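Local coordinates for UDP-glucose:anthocyanidin 3-O-glucosyltransferase (Clitoria ternatea, PDB 4REN), which belongs to the plant glycosyltransferases of the GT-B clan, with two domains, each built around a parallel beta sheet, facing each other across a ligand-holding cleft, at residues Ala113-Thr118 against Ala133-Val138; Cys361-Gly366 against Glu386-Thr391; Asp66-Gly71 against Ile79-Leu84. All blocks are in the same frame, centred on the assembly; numbering follows the deposited sequence.

Contact 1 (Ala113-Thr118 against Ala133-Val138); sequences ADAFVT and AFWPNV. With P5M (2-(3,4-dihydroxy-5-methoxyphenyl)-3,5,7-trihydroxychromenium), chain B.
Phe116 carries its CG anti to the carbonyl carbon (chi1 -67°), while Trp135 swings CG trans to its own backbone N (chi1 -169°); the two rings converge although the Trp135 side chain sets out away from 113-118. They form an offset edge-to-face pair, the Phe116 edge directed at the face of the indole six-membered ring, with planes at 86° and Phe116 CE1 4.0 Å from Trp135 CZ3. Ala115 CB sits at the indole's edge, in its plane, 3.5 Å from Trp135 CE3. Asn137 OD1 lies over the centre of the indole and approaches Phe116 CZ at 3.3 Å.

Parallel strand pairing supplies the backbone link: Phe134 N donates to Ala113 O (2.7 Å) and Ala115 N to Phe134 O (3.0 Å). In the type I turn Asp114-Val117, Asp114 OD2 accepts a nearly straight bond from Phe116 N on its anti lone pair, an Asx turn. OD1 is hydrogen-bonded to His17 ND1, whose NE2 is hydrogen-bonded to P5M. Phe116 CE2 comes 3.7 Å from P5M C9, at the ring's edge. Strand 110-114, helix 119-127 and strand 131-135 make a beta-alpha-beta crossover of the Rossmann-like N-terminal domain, and the loops after the two strands border the P5M site.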
loop_
_atom_site.group_PDB
_atom_site.type_symbol
_atom_site.label_atom_id
_atom_site.label_comp_id
_atom_site.label_asym_id
_atom_site.label_seq_id
_atom_site.Cartn_x
_atom_site.Cartn_y
_atom_site.Cartn_z
ATOM N N ALA A 113 9.318 -1.507 12.866
ATOM C CA ALA A 113 7.956 -2.023 12.876
ATOM C C ALA A 113 7.050 -1.271 11.918
ATOM O O ALA A 113 7.234 -0.074 11.690
ATOM C CB ALA A 113 7.385 -1.977 14.277
ATOM N N ASP A 114 6.079 -1.985 11.358
ATOM C CA ASP A 114 4.991 -1.351 10.632
ATOM C C ASP A 114 4.306 -0.422 11.622
ATOM O O ASP A 114 4.138 -0.773 12.789
ATOM C CB ASP A 114 4.015 -2.410 10.116
ATOM C CG ASP A 114 2.959 -1.836 9.186
ATOM O OD1 ASP A 114 2.830 -2.345 8.052
ATOM O OD2 ASP A 114 2.245 -0.894 9.589
ATOM N N ALA A 115 3.925 0.765 11.166
ATOM C CA ALA A 115 3.393 1.790 12.059
ATOM C C ALA A 115 2.154 1.341 12.832
ATOM O O ALA A 115 1.863 1.879 13.899
ATOM C CB ALA A 115 3.110 3.068 11.291
ATOM N N PHE A 116 1.436 0.356 12.300
ATOM C CA PHE A 116 0.198 -0.112 12.926
ATOM C C PHE A 116 0.449 -0.966 14.172
ATOM O O PHE A 116 -0.390 -1.019 15.076
ATOM C CB PHE A 116 -0.669 -0.875 11.918
ATOM C CG PHE A 116 -1.210 -0.016 10.807
ATOM C CD1 PHE A 116 -1.103 1.368 10.856
ATOM C CD2 PHE A 116 -1.832 -0.596 9.712
ATOM C CE1 PHE A 116 -1.597 2.156 9.832
ATOM C CE2 PHE A 116 -2.333 0.187 8.685
ATOM C CZ PHE A 116 -2.215 1.564 8.746
ATOM N N VAL A 117 1.598 -1.633 14.219
ATOM C CA VAL A 117 1.984 -2.390 15.404
ATOM C C VAL A 117 2.524 -1.411 16.441
ATOM O O VAL A 117 3.723 -1.373 16.718
ATOM C CB VAL A 117 3.040 -3.466 15.077
ATOM C CG1 VAL A 117 3.131 -4.489 16.198
ATOM C CG2 VAL A 117 2.684 -4.162 13.780
ATOM N N THR A 118 1.621 -0.620 17.010
ATOM C CA THR A 118 1.990 0.443 17.937
ATOM C C THR A 118 2.466 -0.098 19.279
ATOM O O THR A 118 3.063 0.631 20.072
ATOM C CB THR A 118 0.817 1.411 18.166
ATOM O OG1 THR A 118 -0.279 0.705 18.762
ATOM C CG2 THR A 118 0.368 2.013 16.850
ATOM N N ALA A 133 9.484 3.439 12.559
ATOM C CA ALA A 133 8.161 3.153 12.008
ATOM C C ALA A 133 8.194 3.020 10.486
ATOM O O ALA A 133 8.728 3.885 9.791
ATOM C CB ALA A 133 7.170 4.231 12.429
ATOM N N PHE A 134 7.618 1.936 9.971
ATOM C CA PHE A 134 7.537 1.723 8.530
ATOM C C PHE A 134 6.139 2.060 8.017
ATOM O O PHE A 134 5.139 1.581 8.557
ATOM C CB PHE A 134 7.902 0.279 8.185
ATOM C CG PHE A 134 7.888 -0.017 6.714
ATOM C CD1 PHE A 134 8.797 0.590 5.861
ATOM C CD2 PHE A 134 6.978 -0.918 6.185
ATOM C CE1 PHE A 134 8.789 0.313 4.506
ATOM C CE2 PHE A 134 6.965 -1.200 4.832
ATOM C CZ PHE A 134 7.872 -0.584 3.992
ATOM N N TRP A 135 6.075 2.887 6.976
ATOM C CA TRP A 135 4.799 3.354 6.446
ATOM C C TRP A 135 4.586 2.941 4.991
ATOM O O TRP A 135 4.985 3.657 4.069
ATOM C CB TRP A 135 4.704 4.874 6.573
ATOM C CG TRP A 135 3.337 5.406 6.303
ATOM C CD1 TRP A 135 2.878 5.937 5.135
ATOM C CD2 TRP A 135 2.243 5.453 7.225
ATOM N NE1 TRP A 135 1.566 6.315 5.273
ATOM C CE2 TRP A 135 1.153 6.028 6.546
ATOM C CE3 TRP A 135 2.081 5.067 8.557
ATOM C CZ2 TRP A 135 -0.085 6.227 7.160
ATOM C CZ3 TRP A 135 0.856 5.262 9.162
ATOM C CH2 TRP A 135 -0.212 5.837 8.465
ATOM N N PRO A 136 3.947 1.779 4.785
ATOM C CA PRO A 136 3.669 1.246 3.451
ATOM C C PRO A 136 2.326 1.725 2.905
ATOM O O PRO A 136 1.842 1.176 1.915
ATOM C CB PRO A 136 3.603 -0.260 3.704
ATOM C CG PRO A 136 3.021 -0.360 5.071
ATOM C CD PRO A 136 3.548 0.831 5.843
ATOM N N ASN A 137 1.732 2.729 3.539
ATOM C CA ASN A 137 0.423 3.218 3.120
ATOM C C ASN A 137 0.535 4.407 2.172
ATOM O O ASN A 137 1.635 4.769 1.752
ATOM C CB ASN A 137 -0.410 3.608 4.342
ATOM C CG ASN A 137 -0.357 2.566 5.445
ATOM O OD1 ASN A 137 -0.110 2.888 6.608
ATOM N ND2 ASN A 137 -0.583 1.309 5.082
ATOM N N VAL A 138 -0.603 5.003 1.822
ATOM C CA VAL A 138 -0.598 6.252 1.067
ATOM C C VAL A 138 0.130 7.300 1.899
ATOM O O VAL A 138 -0.301 7.626 3.004
ATOM C CB VAL A 138 -2.030 6.732 0.742
ATOM C CG1 VAL A 138 -2.008 8.123 0.131
ATOM C CG2 VAL A 138 -2.713 5.749 -0.196
HETATM O O30 P5M B . -3.741 3.643 5.685
HETATM C C2 P5M B . -4.921 3.102 6.096
HETATM C C3 P5M B . -5.165 1.637 6.015
HETATM C C9 P5M B . -4.210 0.758 5.524
HETATM C C10 P5M B . -4.495 -0.604 5.476
HETATM O O27 P5M B . -3.542 -1.446 4.989
HETATM C C1 P5M B . -5.929 3.916 6.600
HETATM C C6 P5M B . -7.146 3.384 7.026
HETATM O O29 P5M B . -8.102 4.225 7.510
HETATM C C5 P5M B . -7.414 2.018 6.969
HETATM C C4 P5M B . -6.474 1.124 6.480
HETATM O O12 P5M B . -6.752 -0.212 6.430
HETATM C C11 P5M B . -5.825 -1.102 5.949
HETATM C C14 P5M B . -6.230 -2.538 5.942
HETATM C C15 P5M B . -7.572 -2.799 6.198
HETATM C C16 P5M B . -8.075 -4.092 6.223
HETATM O O22 P5M B . -9.396 -4.308 6.472
HETATM C C19 P5M B . -5.333 -3.583 5.708
HETATM C C18 P5M B . -5.743 -4.915 5.711
HETATM O O21 P5M B . -4.847 -5.925 5.476
HETATM C C23 P5M B . -4.131 -5.962 4.242
HETATM C C17 P5M B . -7.165 -5.229 5.975
HETATM O O24 P5M B . -7.627 -6.512 5.995
#

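Contact 2 (Cys361-Gly366 against Glu386-Thr391); sequences CRPFFG and EGKVFT. With P5M (2-(3,4-dihydroxy-5-methoxyphenyl)-3,5,7-trihydroxychromenium), chain B.
The guanidinium of Arg362 is sandwiched: Lys388 O lies over one face, displaced toward the rim, and CE1 of Phe364 covers the centre of the opposite face. A second flat group, the Phe390 ring, receives Arg362 CG over one of its own faces, 3.9 Å from the ring centroid and 26° off the normal, the geometry of a CH-pi contact. Arg362 CB reinforces this, 3.5 Å from Phe390 CE2, and Phe395 meets the Phe390 ring edge-to-face.

The bend of the arginine chain at chi2 (-63°) lets its aliphatic part cover the ring while its polar end runs on beside Val389. The two side chains point the same way, with Val389 CG1 3.4 Å from Arg362 NH2. Lys388 O is 3.6 Å from Arg362 NE and sits above the guanidinium, so the segments meet directly through the CH-pi contact and van der Waals packing around the guanidinium, without a direct hydrogen bond. The directional bonds go to other partners. Arg362 NH1 donates to Pro363 O (3.1 Å), which lies close to the guanidinium plane, although the donor stands 40° out of the carbonyl plane. NH2 forms a salt bridge with Glu281 OE1, and OE2 of the same glutamate accepts from Phe390 N. One carboxylate of helix 279-292 thus holds both segments and probably offsets the arginine's charge.

Farther along 361-366 the chain reaches P5M: Phe365 CZ is 3.7 Å from C15 and Gly366 CA 3.4 Å from C6. The two segments leave the adjacent parallel strands 359-361 and 382-384 of the C-terminal sheet, and Cys361-Gly366 falls near the end of the PSPG box that marks plant glycosyltransferases, on the C-terminal side of the GT-B cleft.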
loop_
_atom_site.group_PDB
_atom_site.type_symbol
_atom_site.label_atom_id
_atom_site.label_comp_id
_atom_site.label_asym_id
_atom_site.label_seq_id
_atom_site.Cartn_x
_atom_site.Cartn_y
_atom_site.Cartn_z
ATOM N N CYS A 361 -10.257 5.823 -10.897
ATOM C CA CYS A 361 -10.268 5.566 -9.462
ATOM C C CYS A 361 -11.655 5.302 -8.880
ATOM O O CYS A 361 -12.610 6.026 -9.158
ATOM C CB CYS A 361 -9.609 6.735 -8.732
ATOM S SG CYS A 361 -7.894 7.023 -9.225
ATOM N N ARG A 362 -11.746 4.254 -8.067
ATOM C CA ARG A 362 -12.947 3.965 -7.293
ATOM C C ARG A 362 -12.496 3.475 -5.920
ATOM O O ARG A 362 -12.400 2.269 -5.685
ATOM C CB ARG A 362 -13.802 2.900 -7.992
ATOM C CG ARG A 362 -15.294 2.888 -7.618
ATOM C CD ARG A 362 -15.523 2.565 -6.146
ATOM N NE ARG A 362 -16.878 2.121 -5.846
ATOM C CZ ARG A 362 -17.371 2.045 -4.614
ATOM N NH1 ARG A 362 -16.617 2.396 -3.583
ATOM N NH2 ARG A 362 -18.613 1.628 -4.411
ATOM N N PRO A 363 -12.223 4.414 -5.004
ATOM C CA PRO A 363 -11.768 4.081 -3.650
ATOM C C PRO A 363 -12.888 3.469 -2.821
ATOM O O PRO A 363 -14.031 3.917 -2.904
ATOM C CB PRO A 363 -11.370 5.442 -3.078
ATOM C CG PRO A 363 -12.211 6.416 -3.811
ATOM C CD PRO A 363 -12.361 5.868 -5.200
ATOM N N PHE A 364 -12.561 2.456 -2.028
ATOM C CA PHE A 364 -13.571 1.774 -1.229
ATOM C C PHE A 364 -13.542 2.171 0.248
ATOM O O PHE A 364 -14.588 2.458 0.834
ATOM C CB PHE A 364 -13.464 0.256 -1.404
ATOM C CG PHE A 364 -13.903 -0.223 -2.761
ATOM C CD1 PHE A 364 -15.236 -0.509 -3.012
ATOM C CD2 PHE A 364 -12.984 -0.380 -3.787
ATOM C CE1 PHE A 364 -15.644 -0.945 -4.258
ATOM C CE2 PHE A 364 -13.385 -0.817 -5.037
ATOM C CZ PHE A 364 -14.718 -1.099 -5.272
ATOM N N PHE A 365 -12.353 2.190 0.843
ATOM C CA PHE A 365 -12.199 2.615 2.235
ATOM C C PHE A 365 -10.740 2.879 2.589
ATOM O O PHE A 365 -9.851 2.750 1.746
ATOM C CB PHE A 365 -12.794 1.583 3.200
ATOM C CG PHE A 365 -11.904 0.400 3.451
ATOM C CD1 PHE A 365 -11.608 0.008 4.746
ATOM C CD2 PHE A 365 -11.372 -0.326 2.396
ATOM C CE1 PHE A 365 -10.788 -1.078 4.986
ATOM C CE2 PHE A 365 -10.553 -1.412 2.627
ATOM C CZ PHE A 365 -10.261 -1.791 3.924
ATOM N N GLY A 366 -10.497 3.246 3.842
ATOM C CA GLY A 366 -9.149 3.509 4.308
ATOM C C GLY A 366 -8.564 4.776 3.724
ATOM O O GLY A 366 -9.224 5.813 3.684
ATOM N N GLU A 386 -16.932 8.549 -12.483
ATOM C CA GLU A 386 -18.052 9.478 -12.340
ATOM C C GLU A 386 -19.155 8.928 -11.438
ATOM O O GLU A 386 -19.731 7.877 -11.716
ATOM C CB GLU A 386 -18.620 9.852 -13.712
ATOM C CG GLU A 386 -19.574 11.039 -13.689
ATOM C CD GLU A 386 -20.194 11.322 -15.046
ATOM O OE1 GLU A 386 -19.980 10.523 -15.983
ATOM O OE2 GLU A 386 -20.900 12.345 -15.177
ATOM N N GLY A 387 -19.437 9.647 -10.357
ATOM C CA GLY A 387 -20.450 9.233 -9.402
ATOM C C GLY A 387 -19.859 8.512 -8.206
ATOM O O GLY A 387 -20.597 7.989 -7.370
ATOM N N LYS A 388 -18.526 8.473 -8.148
ATOM C CA LYS A 388 -17.790 7.813 -7.066
ATOM C C LYS A 388 -18.041 6.307 -6.960
ATOM O O LYS A 388 -17.443 5.629 -6.123
ATOM C CB LYS A 388 -18.043 8.499 -5.715
ATOM C CG LYS A 388 -17.155 9.711 -5.458
ATOM C CD LYS A 388 -16.582 9.709 -4.040
ATOM C CE LYS A 388 -15.449 8.697 -3.872
ATOM N NZ LYS A 388 -15.910 7.285 -3.715
ATOM N N VAL A 389 -18.919 5.785 -7.810
ATOM C CA VAL A 389 -19.198 4.354 -7.859
ATOM C C VAL A 389 -19.273 3.913 -9.314
ATOM O O VAL A 389 -19.496 4.733 -10.206
ATOM C CB VAL A 389 -20.525 3.988 -7.153
ATOM C CG1 VAL A 389 -20.415 4.187 -5.652
ATOM C CG2 VAL A 389 -21.673 4.800 -7.719
ATOM N N PHE A 390 -19.084 2.621 -9.556
ATOM C CA PHE A 390 -19.115 2.106 -10.918
ATOM C C PHE A 390 -20.527 2.073 -11.496
ATOM O O PHE A 390 -21.433 1.468 -10.921
ATOM C CB PHE A 390 -18.490 0.712 -10.988
ATOM C CG PHE A 390 -16.991 0.711 -10.902
ATOM C CD1 PHE A 390 -16.224 1.309 -11.894
ATOM C CD2 PHE A 390 -16.345 0.091 -9.843
ATOM C CE1 PHE A 390 -14.843 1.301 -11.822
ATOM C CE2 PHE A 390 -14.966 0.078 -9.767
ATOM C CZ PHE A 390 -14.213 0.684 -10.756
ATOM N N THR A 391 -20.705 2.744 -12.630
ATOM C CA THR A 391 -21.926 2.632 -13.422
ATOM C C THR A 391 -21.534 2.367 -14.869
ATOM O O THR A 391 -20.403 2.645 -15.267
ATOM C CB THR A 391 -22.785 3.904 -13.351
ATOM O OG1 THR A 391 -22.012 5.030 -13.781
ATOM C CG2 THR A 391 -23.278 4.143 -11.939
HETATM O O30 P5M B . -3.741 3.643 5.685
HETATM C C2 P5M B . -4.921 3.102 6.096
HETATM C C3 P5M B . -5.165 1.637 6.015
HETATM C C9 P5M B . -4.210 0.758 5.524
HETATM C C10 P5M B . -4.495 -0.604 5.476
HETATM O O27 P5M B . -3.542 -1.446 4.989
HETATM C C1 P5M B . -5.929 3.916 6.600
HETATM C C6 P5M B . -7.146 3.384 7.026
HETATM O O29 P5M B . -8.102 4.225 7.510
HETATM C C5 P5M B . -7.414 2.018 6.969
HETATM C C4 P5M B . -6.474 1.124 6.480
HETATM O O12 P5M B . -6.752 -0.212 6.430
HETATM C C11 P5M B . -5.825 -1.102 5.949
HETATM C C14 P5M B . -6.230 -2.538 5.942
HETATM C C15 P5M B . -7.572 -2.799 6.198
HETATM C C16 P5M B . -8.075 -4.092 6.223
HETATM O O22 P5M B . -9.396 -4.308 6.472
HETATM C C19 P5M B . -5.333 -3.583 5.708
HETATM C C18 P5M B . -5.743 -4.915 5.711
HETATM O O21 P5M B . -4.847 -5.925 5.476
HETATM C C23 P5M B . -4.131 -5.962 4.242
HETATM C C17 P5M B . -7.165 -5.229 5.975
HETATM O O24 P5M B . -7.627 -6.512 5.995
#

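Contact 3 (Asp66-Gly71 against Ile79-Leu84); sequences DGIPEG and IEKLDL. With P5M (2-(3,4-dihydroxy-5-methoxyphenyl)-3,5,7-trihydroxychromenium), chain B.
Gly67 and Ile68 close on Leu84 where an Asx turn, in the loop after edge strand 59-64 of the N-terminal GT-B domain, rests against helix 80-86. The turn is defined by Ile68 N donating to Asp66 OD1 (2.8 Å); the N-H meets OD1 from above the carboxylate plane.

The close-packed part is centred on Leu84. Gly67, at phi 88°, brings its CA against the helix and makes a CA-H...O contact with Leu84 O at 3.5 Å, with an angle at H of 155°, and Leu84 O is also bonded to Ser87 OG. Leu84 CB lies 3.7 Å from Gly67 O, and its CD1 approaches Ile68 CG1 at 3.8 Å, the two side chains crossing at about a right angle. In Ile68, CG1 stands anti to the carbonyl carbon, beside Leu84 CD1, and the extended second torsion (chi2 180°) carries CD1 on to Lys81.

The Lys81 side is looser. Ile68 CD1 comes 3.8 Å from Lys81 CG, and the lysine chain then runs on fully extended at the exposed surface. Direct hydrogen bonds between the segments are absent; the polar connection passes through a water. On the other side of the helix, Leu82 points away from the loop and is buried, its CD1 3.7 Å from P5M C17, so this short helix stands between the surface loop and the ligand. Glu80 ties the helix to the intervening loop through His72 and Ala75. The bridging water donates both its hydrogens to carbonyls, Asp66 O at 2.5 Å and Lys81 O at 2.6 Å.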
loop_
_atom_site.group_PDB
_atom_site.type_symbol
_atom_site.label_atom_id
_atom_site.label_comp_id
_atom_site.label_asym_id
_atom_site.label_seq_id
_atom_site.Cartn_x
_atom_site.Cartn_y
_atom_site.Cartn_z
ATOM N N ASP A 66 -1.260 -15.316 16.413
ATOM C CA ASP A 66 -2.089 -14.511 15.522
ATOM C C ASP A 66 -3.244 -13.854 16.276
ATOM O O ASP A 66 -3.959 -13.010 15.731
ATOM C CB ASP A 66 -2.607 -15.342 14.336
ATOM C CG ASP A 66 -3.404 -16.567 14.767
ATOM O OD1 ASP A 66 -3.699 -16.717 15.970
ATOM O OD2 ASP A 66 -3.749 -17.384 13.887
ATOM N N GLY A 67 -3.418 -14.244 17.533
ATOM C CA GLY A 67 -4.486 -13.703 18.353
ATOM C C GLY A 67 -5.782 -14.471 18.203
ATOM O O GLY A 67 -6.779 -14.147 18.846
ATOM N N ILE A 68 -5.763 -15.491 17.349
ATOM C CA ILE A 68 -6.940 -16.310 17.098
ATOM C C ILE A 68 -6.817 -17.637 17.835
ATOM O O ILE A 68 -6.122 -18.540 17.372
ATOM C CB ILE A 68 -7.107 -16.596 15.591
ATOM C CG1 ILE A 68 -7.002 -15.302 14.782
ATOM C CG2 ILE A 68 -8.430 -17.292 15.318
ATOM C CD1 ILE A 68 -7.154 -15.497 13.286
ATOM N N PRO A 69 -7.493 -17.759 18.991
ATOM C CA PRO A 69 -7.478 -19.000 19.773
ATOM C C PRO A 69 -7.980 -20.160 18.931
ATOM O O PRO A 69 -8.821 -19.951 18.059
ATOM C CB PRO A 69 -8.469 -18.712 20.902
ATOM C CG PRO A 69 -8.484 -17.230 21.025
ATOM C CD PRO A 69 -8.321 -16.720 19.626
ATOM N N GLU A 70 -7.468 -21.361 19.180
ATOM C CA GLU A 70 -7.845 -22.513 18.374
ATOM C C GLU A 70 -9.325 -22.831 18.539
ATOM O O GLU A 70 -9.881 -22.705 19.630
ATOM C CB GLU A 70 -6.998 -23.733 18.739
ATOM C CG GLU A 70 -7.044 -24.846 17.700
ATOM C CD GLU A 70 -6.357 -26.110 18.171
ATOM O OE1 GLU A 70 -6.592 -26.517 19.329
ATOM O OE2 GLU A 70 -5.579 -26.694 17.388
ATOM N N GLY A 71 -9.962 -23.235 17.445
ATOM C CA GLY A 71 -11.380 -23.539 17.465
ATOM C C GLY A 71 -12.234 -22.364 17.034
ATOM O O GLY A 71 -13.328 -22.546 16.506
ATOM N N ILE A 79 -11.560 -6.847 9.281
ATOM C CA ILE A 79 -11.085 -6.106 10.445
ATOM C C ILE A 79 -10.821 -7.000 11.663
ATOM O O ILE A 79 -9.908 -6.736 12.447
ATOM C CB ILE A 79 -12.067 -4.972 10.823
ATOM C CG1 ILE A 79 -12.336 -4.072 9.618
ATOM C CG2 ILE A 79 -11.522 -4.144 11.974
ATOM C CD1 ILE A 79 -11.092 -3.418 9.059
ATOM N N GLU A 80 -11.614 -8.060 11.809
ATOM C CA GLU A 80 -11.536 -8.928 12.986
ATOM C C GLU A 80 -10.144 -9.502 13.244
ATOM O O GLU A 80 -9.650 -9.445 14.370
ATOM C CB GLU A 80 -12.559 -10.066 12.898
ATOM C CG GLU A 80 -12.405 -11.104 14.007
ATOM C CD GLU A 80 -13.549 -12.092 14.056
ATOM O OE1 GLU A 80 -14.487 -11.960 13.245
ATOM O OE2 GLU A 80 -13.508 -13.000 14.911
ATOM N N LYS A 81 -9.520 -10.052 12.204
ATOM C CA LYS A 81 -8.197 -10.658 12.340
ATOM C C LYS A 81 -7.134 -9.641 12.732
ATOM O O LYS A 81 -6.215 -9.961 13.486
ATOM C CB LYS A 81 -7.790 -11.383 11.054
ATOM C CG LYS A 81 -8.358 -12.788 10.932
ATOM C CD LYS A 81 -8.000 -13.415 9.596
ATOM C CE LYS A 81 -8.509 -14.844 9.507
ATOM N NZ LYS A 81 -8.165 -15.478 8.202
ATOM N N LEU A 82 -7.260 -8.421 12.221
ATOM C CA LEU A 82 -6.334 -7.354 12.580
ATOM C C LEU A 82 -6.500 -7.034 14.063
ATOM O O LEU A 82 -5.518 -6.934 14.805
ATOM C CB LEU A 82 -6.583 -6.095 11.745
ATOM C CG LEU A 82 -6.912 -6.210 10.253
ATOM C CD1 LEU A 82 -6.859 -4.841 9.592
ATOM C CD2 LEU A 82 -5.996 -7.179 9.534
ATOM N N ASP A 83 -7.755 -6.881 14.482
ATOM C CA ASP A 83 -8.088 -6.599 15.875
ATOM C C ASP A 83 -7.565 -7.677 16.821
ATOM O O ASP A 83 -6.993 -7.372 17.870
ATOM C CB ASP A 83 -9.605 -6.468 16.039
ATOM C CG ASP A 83 -10.130 -5.125 15.578
ATOM O OD1 ASP A 83 -9.370 -4.136 15.634
ATOM O OD2 ASP A 83 -11.306 -5.057 15.168
ATOM N N LEU A 84 -7.767 -8.936 16.445
ATOM C CA LEU A 84 -7.347 -10.057 17.275
ATOM C C LEU A 84 -5.832 -10.084 17.468
ATOM O O LEU A 84 -5.349 -10.349 18.566
ATOM C CB LEU A 84 -7.846 -11.382 16.694
ATOM C CG LEU A 84 -9.346 -11.651 16.822
ATOM C CD1 LEU A 84 -9.694 -13.042 16.329
ATOM C CD2 LEU A 84 -9.786 -11.473 18.258
HETATM O O30 P5M B . -3.741 3.643 5.685
HETATM C C2 P5M B . -4.921 3.102 6.096
HETATM C C3 P5M B . -5.165 1.637 6.015
HETATM C C9 P5M B . -4.210 0.758 5.524
HETATM C C10 P5M B . -4.495 -0.604 5.476
HETATM O O27 P5M B . -3.542 -1.446 4.989
HETATM C C1 P5M B . -5.929 3.916 6.600
HETATM C C6 P5M B . -7.146 3.384 7.026
HETATM O O29 P5M B . -8.102 4.225 7.510
HETATM C C5 P5M B . -7.414 2.018 6.969
HETATM C C4 P5M B . -6.474 1.124 6.480
HETATM O O12 P5M B . -6.752 -0.212 6.430
HETATM C C11 P5M B . -5.825 -1.102 5.949
HETATM C C14 P5M B . -6.230 -2.538 5.942
HETATM C C15 P5M B . -7.572 -2.799 6.198
HETATM C C16 P5M B . -8.075 -4.092 6.223
HETATM O O22 P5M B . -9.396 -4.308 6.472
HETATM C C19 P5M B . -5.333 -3.583 5.708
HETATM C C18 P5M B . -5.743 -4.915 5.711
HETATM O O21 P5M B . -4.847 -5.925 5.476
HETATM C C23 P5M B . -4.131 -5.962 4.242
HETATM C C17 P5M B . -7.165 -5.229 5.975
HETATM O O24 P5M B . -7.627 -6.512 5.995
HETATM O O HOH W 1 -5.281 -12.370 13.653
#

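From the N terminus the three contacts come in series, 3, 1, then 2, and none nests in or crosses another. Contact 3 closes the seven-residue loop between 66-71 and 79-84, fastening the exit of edge strand 59-64 to helix 80-86. Contact 1 spans fourteen residues, chiefly helix 119-127, and joins two neighbouring inner strands of the same N-terminal sheet. Contact 2, in the second domain, spans nineteen residues including helix 368-378 and strand 382-384, and joins the loops that leave strands 359-361 and 382-384. The contacts do not touch each other, yet P5M is touched by all three, bridging the domains.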